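2,3-dihydroxybenzoate-AMP ligase (Bacillus subtilis, PDB 1MDB) belongs to the ANL superfamily of AMP-binding enzymes, joins a large AMP-binding domain to a smaller C-terminal one, and binds AMP and 2,3-dihydroxy-benzoic acid. Local coordinates at residues Met1-Thr6 against Tyr392-Glu397; Glu113-Cys118 against Ser146-Leu151; Tyr207-Lys212 against Met357-Glu362. One frame throughout, in Å; residues are numbered along the deposited sequence.

Interaction 1: Met1-Thr6 against Tyr392-Glu397. With SO4 (sulfate ion), chain B.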
# COMPACT_ATOMS: atom_id res chain seq x y z
N MET A 1 12.89 -24.20 4.38
CA MET A 1 11.65 -23.39 4.52
C MET A 1 11.60 -22.57 5.79
O MET A 1 11.86 -23.08 6.89
CB MET A 1 10.42 -24.30 4.49
CG MET A 1 9.89 -24.61 3.11
SD MET A 1 8.09 -24.45 3.09
CE MET A 1 7.60 -25.84 4.13
N LEU A 2 11.26 -21.29 5.63
CA LEU A 2 11.15 -20.39 6.77
C LEU A 2 10.08 -20.93 7.72
O LEU A 2 9.01 -21.34 7.29
CB LEU A 2 10.73 -19.00 6.29
CG LEU A 2 10.60 -17.94 7.39
CD1 LEU A 2 11.98 -17.58 7.92
CD2 LEU A 2 9.91 -16.71 6.84
N LYS A 3 10.39 -20.93 9.01
CA LYS A 3 9.43 -21.41 9.99
C LYS A 3 8.28 -20.41 10.07
O LYS A 3 8.51 -19.21 10.23
CB LYS A 3 10.10 -21.53 11.37
CG LYS A 3 9.14 -21.88 12.49
CD LYS A 3 9.84 -21.91 13.83
CE LYS A 3 8.87 -22.21 14.97
NZ LYS A 3 9.56 -22.23 16.28
N GLY A 4 7.06 -20.90 9.93
CA GLY A 4 5.90 -20.03 10.01
C GLY A 4 5.29 -19.68 8.67
O GLY A 4 4.24 -19.06 8.60
N PHE A 5 5.96 -20.10 7.61
CA PHE A 5 5.52 -19.84 6.24
C PHE A 5 4.58 -20.96 5.76
O PHE A 5 4.81 -22.13 6.06
CB PHE A 5 6.76 -19.75 5.35
CG PHE A 5 6.48 -19.92 3.88
CD1 PHE A 5 5.72 -18.98 3.18
CD2 PHE A 5 7.03 -20.99 3.18
CE1 PHE A 5 5.52 -19.11 1.81
CE2 PHE A 5 6.83 -21.13 1.80
CZ PHE A 5 6.08 -20.19 1.12
N THR A 6 3.52 -20.58 5.05
CA THR A 6 2.59 -21.56 4.50
C THR A 6 2.80 -21.60 2.99
O THR A 6 2.46 -20.66 2.28
CB THR A 6 1.12 -21.19 4.80
OG1 THR A 6 0.88 -21.30 6.21
CG2 THR A 6 0.18 -22.14 4.06
N TYR A 392 -0.86 -16.27 6.88
CA TYR A 392 -0.03 -15.27 7.54
C TYR A 392 1.09 -15.93 8.32
O TYR A 392 1.00 -17.11 8.68
CB TYR A 392 -0.87 -14.40 8.49
CG TYR A 392 -1.90 -13.53 7.81
CD1 TYR A 392 -3.23 -13.91 7.75
CD2 TYR A 392 -1.54 -12.30 7.25
CE1 TYR A 392 -4.19 -13.10 7.14
CE2 TYR A 392 -2.48 -11.48 6.64
CZ TYR A 392 -3.80 -11.88 6.59
OH TYR A 392 -4.73 -11.08 5.98
N TYR A 393 2.12 -15.15 8.61
CA TYR A 393 3.30 -15.61 9.34
C TYR A 393 2.95 -16.00 10.79
O TYR A 393 2.34 -15.22 11.52
CB TYR A 393 4.33 -14.49 9.32
CG TYR A 393 5.65 -14.79 9.97
CD1 TYR A 393 6.51 -15.76 9.45
CD2 TYR A 393 6.06 -14.08 11.09
CE1 TYR A 393 7.75 -16.00 10.03
CE2 TYR A 393 7.29 -14.31 11.68
CZ TYR A 393 8.13 -15.27 11.15
OH TYR A 393 9.33 -15.48 11.76
N LYS A 394 3.35 -17.21 11.18
CA LYS A 394 3.09 -17.74 12.53
C LYS A 394 1.76 -17.26 13.11
O LYS A 394 1.73 -16.60 14.14
CB LYS A 394 4.21 -17.33 13.49
CG LYS A 394 5.60 -17.75 13.06
CD LYS A 394 6.63 -17.39 14.12
CE LYS A 394 8.02 -17.84 13.71
NZ LYS A 394 9.05 -17.53 14.75
N ALA A 395 0.65 -17.59 12.45
CA ALA A 395 -0.66 -17.16 12.94
C ALA A 395 -1.74 -18.18 12.62
O ALA A 395 -2.67 -17.90 11.86
CB ALA A 395 -1.02 -15.80 12.34
N GLU A 396 -1.60 -19.36 13.21
CA GLU A 396 -2.52 -20.48 13.02
C GLU A 396 -3.99 -20.11 13.18
O GLU A 396 -4.80 -20.34 12.28
CB GLU A 396 -2.16 -21.60 14.00
CG GLU A 396 -0.72 -22.08 13.86
CD GLU A 396 -0.28 -22.97 15.00
OE1 GLU A 396 0.91 -23.35 15.03
OE2 GLU A 396 -1.12 -23.29 15.88
N GLU A 397 -4.33 -19.55 14.34
CA GLU A 397 -5.71 -19.17 14.61
C GLU A 397 -6.27 -18.23 13.55
O GLU A 397 -7.30 -18.52 12.93
CB GLU A 397 -5.81 -18.50 15.98
CG GLU A 397 -7.20 -18.03 16.33
CD GLU A 397 -7.27 -17.45 17.72
OE1 GLU A 397 -7.03 -18.20 18.69
OE2 GLU A 397 -7.57 -16.24 17.85
S SO4 B . 13.57 -19.91 11.34
O1 SO4 B . 12.70 -18.92 12.01
O2 SO4 B . 12.89 -20.44 10.13
O3 SO4 B . 14.84 -19.27 10.95
O4 SO4 B . 13.85 -21.02 12.27
O HOH W 1 10.43 -17.63 11.23
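The phenol ring of Tyr393 meets three groups of Met1-Thr6 obliquely: the methyl CD2 of Leu2 and the carbonyl oxygens of Lys3 and Gly4. One ring face is taken from within its own segment, by Lys394 CG, which stands 3.9 Å above the centre of the Tyr393 ring. At CE1 the ring comes close to both Leu2 CD2, at 3.9 Å, and Lys3 O, at 3.3 Å, and the Leu2 side chain crosses the tyrosine at about a right angle. With CG anti to the backbone N (chi1 -177°), Tyr393 carries its hydroxyl out to a water. That water accepts from Tyr393 OH, donates to Lys3 O at 2.7 Å and donates also to a sulfate ion, probably from the crystallisation liquor. A second sulfate oxygen, O2, is gripped by Lys3 N at 2.8 Å in a nearly straight bond (164°).

The backbones join once, where Lys394 N donates to Gly4 O at 3.3 Å. The donor lies 20° off the carbonyl plane. Gly4, the third residue of a type II turn from Leu2 to Phe5, offers its bare CA to Lys394 CG at 3.8 Å. Beyond CG the Lys394 chain is extended and brings CE near Lys3 O. Its amino group forms a salt bridge with Glu122, which would offset the like charge of Lys3, the two NZ atoms being 5.0 Å apart.

Leu2 and Phe5 also rest on Val184, while Tyr393 bonds through its backbone to Leu199 and packs on strand 199-203. An N-terminal type II turn with glycine in its usual third place is thereby fastened to the loop entering helix 396-402, where Ala395 is the N-cap.

Interaction 2: Glu113-Cys118 against Ser146-Leu151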
# COMPACT_ATOMS: atom_id res chain seq x y z
N GLU A 113 4.33 -0.44 17.91
CA GLU A 113 4.32 -1.30 16.73
C GLU A 113 5.71 -1.86 16.42
O GLU A 113 5.85 -3.05 16.13
CB GLU A 113 3.80 -0.54 15.51
CG GLU A 113 2.37 -0.06 15.66
CD GLU A 113 2.28 1.44 15.71
OE1 GLU A 113 3.11 2.07 16.41
OE2 GLU A 113 1.37 1.99 15.06
N ILE A 114 6.75 -1.03 16.50
CA ILE A 114 8.10 -1.50 16.21
C ILE A 114 8.54 -2.59 17.19
O ILE A 114 9.06 -3.63 16.77
CB ILE A 114 9.13 -0.34 16.23
CG1 ILE A 114 8.78 0.69 15.15
CG2 ILE A 114 10.54 -0.89 15.98
CD1 ILE A 114 8.64 0.10 13.74
N THR A 115 8.32 -2.37 18.48
CA THR A 115 8.68 -3.37 19.48
C THR A 115 8.00 -4.70 19.15
O THR A 115 8.59 -5.77 19.27
CB THR A 115 8.27 -2.90 20.90
OG1 THR A 115 8.98 -1.70 21.22
CG2 THR A 115 8.60 -3.96 21.95
N TYR A 116 6.75 -4.62 18.70
CA TYR A 116 6.00 -5.81 18.33
C TYR A 116 6.66 -6.50 17.14
O TYR A 116 6.95 -7.70 17.19
CB TYR A 116 4.57 -5.41 17.98
CG TYR A 116 3.76 -6.53 17.36
CD1 TYR A 116 3.47 -7.68 18.08
CD2 TYR A 116 3.30 -6.44 16.05
CE1 TYR A 116 2.74 -8.72 17.52
CE2 TYR A 116 2.57 -7.47 15.47
CZ TYR A 116 2.30 -8.60 16.21
OH TYR A 116 1.59 -9.63 15.64
N PHE A 117 6.91 -5.75 16.07
CA PHE A 117 7.56 -6.30 14.88
C PHE A 117 8.90 -6.97 15.22
O PHE A 117 9.22 -8.03 14.68
CB PHE A 117 7.81 -5.20 13.84
CG PHE A 117 6.56 -4.48 13.38
CD1 PHE A 117 6.66 -3.22 12.79
CD2 PHE A 117 5.31 -5.06 13.51
CE1 PHE A 117 5.51 -2.55 12.34
CE2 PHE A 117 4.16 -4.39 13.07
CZ PHE A 117 4.26 -3.13 12.49
N CYS A 118 9.68 -6.34 16.10
CA CYS A 118 10.99 -6.87 16.46
C CYS A 118 10.90 -8.14 17.30
O CYS A 118 11.69 -9.07 17.13
CB CYS A 118 11.82 -5.81 17.20
SG CYS A 118 12.41 -4.43 16.17
N SER A 146 15.08 -0.42 25.12
CA SER A 146 14.74 -0.52 26.54
C SER A 146 13.64 -1.56 26.75
O SER A 146 13.44 -2.07 27.86
CB SER A 146 14.33 0.85 27.10
OG SER A 146 13.14 1.34 26.52
N LYS A 147 12.92 -1.89 25.68
CA LYS A 147 11.89 -2.91 25.77
C LYS A 147 12.48 -4.24 25.30
O LYS A 147 12.04 -5.30 25.74
CB LYS A 147 10.67 -2.55 24.92
CG LYS A 147 9.74 -1.53 25.55
CD LYS A 147 8.65 -1.11 24.57
CE LYS A 147 7.79 0.01 25.13
NZ LYS A 147 6.83 0.52 24.10
N LEU A 148 13.47 -4.17 24.42
CA LEU A 148 14.11 -5.39 23.90
C LEU A 148 15.63 -5.27 23.94
O LEU A 148 16.27 -4.99 22.93
CB LEU A 148 13.65 -5.65 22.46
CG LEU A 148 12.15 -5.75 22.19
CD1 LEU A 148 11.91 -5.95 20.70
CD2 LEU A 148 11.55 -6.89 22.98
N PRO A 149 16.23 -5.48 25.12
CA PRO A 149 17.68 -5.41 25.34
C PRO A 149 18.48 -6.31 24.41
O PRO A 149 19.66 -6.08 24.16
CB PRO A 149 17.83 -5.83 26.80
CG PRO A 149 16.54 -5.38 27.41
CD PRO A 149 15.54 -5.83 26.37
N THR A 150 17.82 -7.35 23.90
CA THR A 150 18.47 -8.29 23.00
C THR A 150 18.70 -7.73 21.58
O THR A 150 19.52 -8.26 20.84
CB THR A 150 17.67 -9.59 22.91
OG1 THR A 150 16.33 -9.29 22.51
CG2 THR A 150 17.64 -10.28 24.26
N LEU A 151 17.97 -6.68 21.22
CA LEU A 151 18.13 -6.07 19.90
C LEU A 151 19.40 -5.23 19.94
O LEU A 151 19.37 -4.10 20.43
CB LEU A 151 16.92 -5.17 19.58
CG LEU A 151 16.97 -4.38 18.26
CD1 LEU A 151 17.03 -5.34 17.09
CD2 LEU A 151 15.74 -3.47 18.15
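Two successive beta-alpha-beta crossovers of a mixed sheet meet here: helix 111-120 lies between strands 101-104 and 125-132, and helix 137-147 between 125-132 and 154-157. Thr115 and Cys118, one helical turn apart, turn their side chains toward the end of the second helix and the type I turn Leu148-Leu151 that follows it. No hydrogen bond spans the contact; it is made by van der Waals contacts, mostly of side-chain carbons, with two oxygens and a sulfur of helix 111-120 taking part.

The Thr115 side chain crosses the Lys147 chain at about a right angle. Lys147 CD sits 3.4 Å from Thr115 OG1 and 3.9 Å from Thr115 CG2, so the aliphatic part of the lysine lies against both branches of the threonine. The hydroxyl is placed beside its own backbone N (chi1 -62°) and bonds back to the carbonyl of Ser111, which satisfies it within its helix. The extended Lys147 chain carries NZ on to a weak hydrogen bond with Ser111 OG.

Leu148 enters between Thr115 and Cys118. Its CD1 approaches Cys118 CB at 3.5 Å and Thr115 O at 3.6 Å, while Leu148 CG is 4.0 Å from Thr115 CG2. At the far end of the turn Leu151 CD2 touches Cys118 SG at 4.0 Å. The turn is closed by Leu151 N bonding to Leu148 O at 2.9 Å, which brings both leucines round to the same helix.

Val144 of helix 137-147 extends the apolar layer, touching Ile114, Thr115 and Leu151. Tyr126 of strand 125-132 receives Ile114 and Leu151, so helix 111-120 and the turn after helix 137-147 both rest on the strand between the two helices in sequence.

Interaction 3: Tyr207-Lys212 against Met357-Glu362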
# COMPACT_ATOMS: atom_id res chain seq x y z
N TYR A 207 6.42 -12.78 -5.74
CA TYR A 207 6.42 -11.31 -5.77
C TYR A 207 6.90 -10.77 -7.11
O TYR A 207 6.29 -9.87 -7.68
CB TYR A 207 7.30 -10.72 -4.66
CG TYR A 207 6.83 -9.34 -4.20
CD1 TYR A 207 5.59 -9.18 -3.59
CD2 TYR A 207 7.64 -8.22 -4.35
CE1 TYR A 207 5.16 -7.93 -3.14
CE2 TYR A 207 7.21 -6.96 -3.90
CZ TYR A 207 5.98 -6.83 -3.29
OH TYR A 207 5.54 -5.60 -2.84
N ILE A 208 8.00 -11.32 -7.62
CA ILE A 208 8.50 -10.85 -8.90
C ILE A 208 7.43 -11.05 -9.99
O ILE A 208 7.31 -10.24 -10.91
CB ILE A 208 9.84 -11.55 -9.24
CG1 ILE A 208 10.88 -11.16 -8.17
CG2 ILE A 208 10.32 -11.14 -10.63
CD1 ILE A 208 12.23 -11.85 -8.28
N TYR A 209 6.63 -12.11 -9.87
CA TYR A 209 5.56 -12.31 -10.84
C TYR A 209 4.58 -11.13 -10.74
O TYR A 209 4.15 -10.57 -11.76
CB TYR A 209 4.80 -13.61 -10.59
CG TYR A 209 3.60 -13.76 -11.49
CD1 TYR A 209 3.76 -13.80 -12.88
CD2 TYR A 209 2.30 -13.82 -10.97
CE1 TYR A 209 2.66 -13.90 -13.73
CE2 TYR A 209 1.19 -13.92 -11.82
CZ TYR A 209 1.38 -13.96 -13.20
OH TYR A 209 0.29 -14.04 -14.04
N SER A 210 4.21 -10.76 -9.51
CA SER A 210 3.28 -9.63 -9.33
C SER A 210 3.87 -8.36 -9.95
O SER A 210 3.14 -7.52 -10.47
CB SER A 210 3.01 -9.39 -7.84
OG SER A 210 4.00 -8.56 -7.25
N LEU A 211 5.20 -8.22 -9.90
CA LEU A 211 5.86 -7.06 -10.49
C LEU A 211 5.80 -7.11 -12.03
O LEU A 211 5.54 -6.09 -12.69
CB LEU A 211 7.33 -7.00 -10.03
CG LEU A 211 7.59 -6.77 -8.53
CD1 LEU A 211 9.09 -6.83 -8.25
CD2 LEU A 211 7.02 -5.42 -8.10
N LYS A 212 6.03 -8.28 -12.61
CA LYS A 212 5.99 -8.45 -14.06
C LYS A 212 4.61 -8.15 -14.62
O LYS A 212 4.49 -7.54 -15.68
CB LYS A 212 6.40 -9.87 -14.46
CG LYS A 212 6.79 -9.99 -15.94
CD LYS A 212 6.85 -11.44 -16.41
CE LYS A 212 5.45 -12.00 -16.60
NZ LYS A 212 5.47 -13.41 -17.12
N MET A 357 -5.12 -8.66 -12.28
CA MET A 357 -4.02 -8.44 -13.22
C MET A 357 -3.47 -9.74 -13.81
O MET A 357 -2.84 -9.72 -14.87
CB MET A 357 -2.87 -7.67 -12.55
CG MET A 357 -1.99 -8.48 -11.60
SD MET A 357 -0.54 -7.50 -11.06
CE MET A 357 -0.17 -8.22 -9.42
N SER A 358 -3.71 -10.86 -13.14
CA SER A 358 -3.23 -12.15 -13.61
C SER A 358 -4.33 -13.03 -14.17
O SER A 358 -5.45 -13.04 -13.66
CB SER A 358 -2.54 -12.91 -12.48
OG SER A 358 -2.24 -14.24 -12.87
N PRO A 359 -4.03 -13.79 -15.24
CA PRO A 359 -5.02 -14.69 -15.86
C PRO A 359 -5.34 -15.82 -14.90
O PRO A 359 -6.37 -16.49 -15.02
CB PRO A 359 -4.29 -15.20 -17.10
CG PRO A 359 -3.30 -14.12 -17.40
CD PRO A 359 -2.79 -13.77 -16.02
N TYR A 360 -4.44 -16.04 -13.94
CA TYR A 360 -4.62 -17.11 -12.98
C TYR A 360 -5.20 -16.68 -11.62
O TYR A 360 -5.33 -17.51 -10.72
CB TYR A 360 -3.31 -17.86 -12.78
CG TYR A 360 -2.72 -18.37 -14.08
CD1 TYR A 360 -1.87 -17.57 -14.85
CD2 TYR A 360 -3.03 -19.65 -14.56
CE1 TYR A 360 -1.34 -18.02 -16.06
CE2 TYR A 360 -2.50 -20.11 -15.77
CZ TYR A 360 -1.66 -19.29 -16.51
OH TYR A 360 -1.13 -19.74 -17.71
N ASP A 361 -5.52 -15.40 -11.49
CA ASP A 361 -6.12 -14.90 -10.25
C ASP A 361 -7.56 -15.42 -10.21
O ASP A 361 -8.31 -15.25 -11.15
CB ASP A 361 -6.17 -13.36 -10.23
CG ASP A 361 -4.89 -12.73 -9.68
OD1 ASP A 361 -4.38 -13.21 -8.66
OD2 ASP A 361 -4.41 -11.73 -10.27
N GLU A 362 -7.92 -16.08 -9.11
CA GLU A 362 -9.27 -16.60 -8.95
C GLU A 362 -10.04 -15.73 -7.96
O GLU A 362 -9.58 -15.48 -6.85
CB GLU A 362 -9.23 -18.03 -8.43
CG GLU A 362 -8.89 -19.07 -9.47
CD GLU A 362 -8.64 -20.42 -8.85
OE1 GLU A 362 -7.51 -20.65 -8.37
OE2 GLU A 362 -9.58 -21.24 -8.83
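Tyr209 OH and Ser358 OG are 2.8 Å apart in a hydrogen bond that either could donate, and the serine belongs to an ST turn: its OG also accepts from Tyr360 N at 3.0 Å. This ST turn overlaps a type I turn from Ser358 to Asp361 in the loop between strands 355-356 and 362-366. Tyr209 reaches across from helix 204-218 because its CG lies anti to the backbone N (chi1 174°), and Ser358 OG meets the phenol at the ring edge, in plane. Ser358 N also donates to Asp361 OD2, on the anti side of the carboxylate, and Tyr387 OH binds the same oxygen. Pro359 CD lies 3.7 Å from Tyr209 OH.

Met357 makes the second half of the contact. Its CG stands between the backbone N and the carbonyl carbon (chi1 77°), and from there the extended chain runs to the helix, where its methyl CE lies 3.5 Å from Ser210 O and also touches Ser210 CB. The carbonyl of Met357 is held by Arg213, one turn further along that helix. Ser210 turns its hydroxyl back onto its own helix, where OG donates at 2.7 Å to Tyr207 O, in the carbonyl plane and on a lone pair. The same oxygen accepts from Leu211 N at 3.0 Å.

Interaction 1 ties the N-terminus to a loop 386 residues on, and along the chain both other contacts are nested within the loop it closes. Interactions 2 and 3 follow in series within the AMP-binding enzyme region and lie well separated, with centres about 35 Å from each other. Interaction 1 has its centre about 20 Å from that of interaction 2 and about 22 Å from that of interaction 3. Two of the three approach the ligands: the side chain of Met357 comes within about 7 Å of 2,3-dihydroxy-benzoic acid, and that of Tyr392, bonded to Glu334, within about 8 Å of AMP. None of the three contacts touches another.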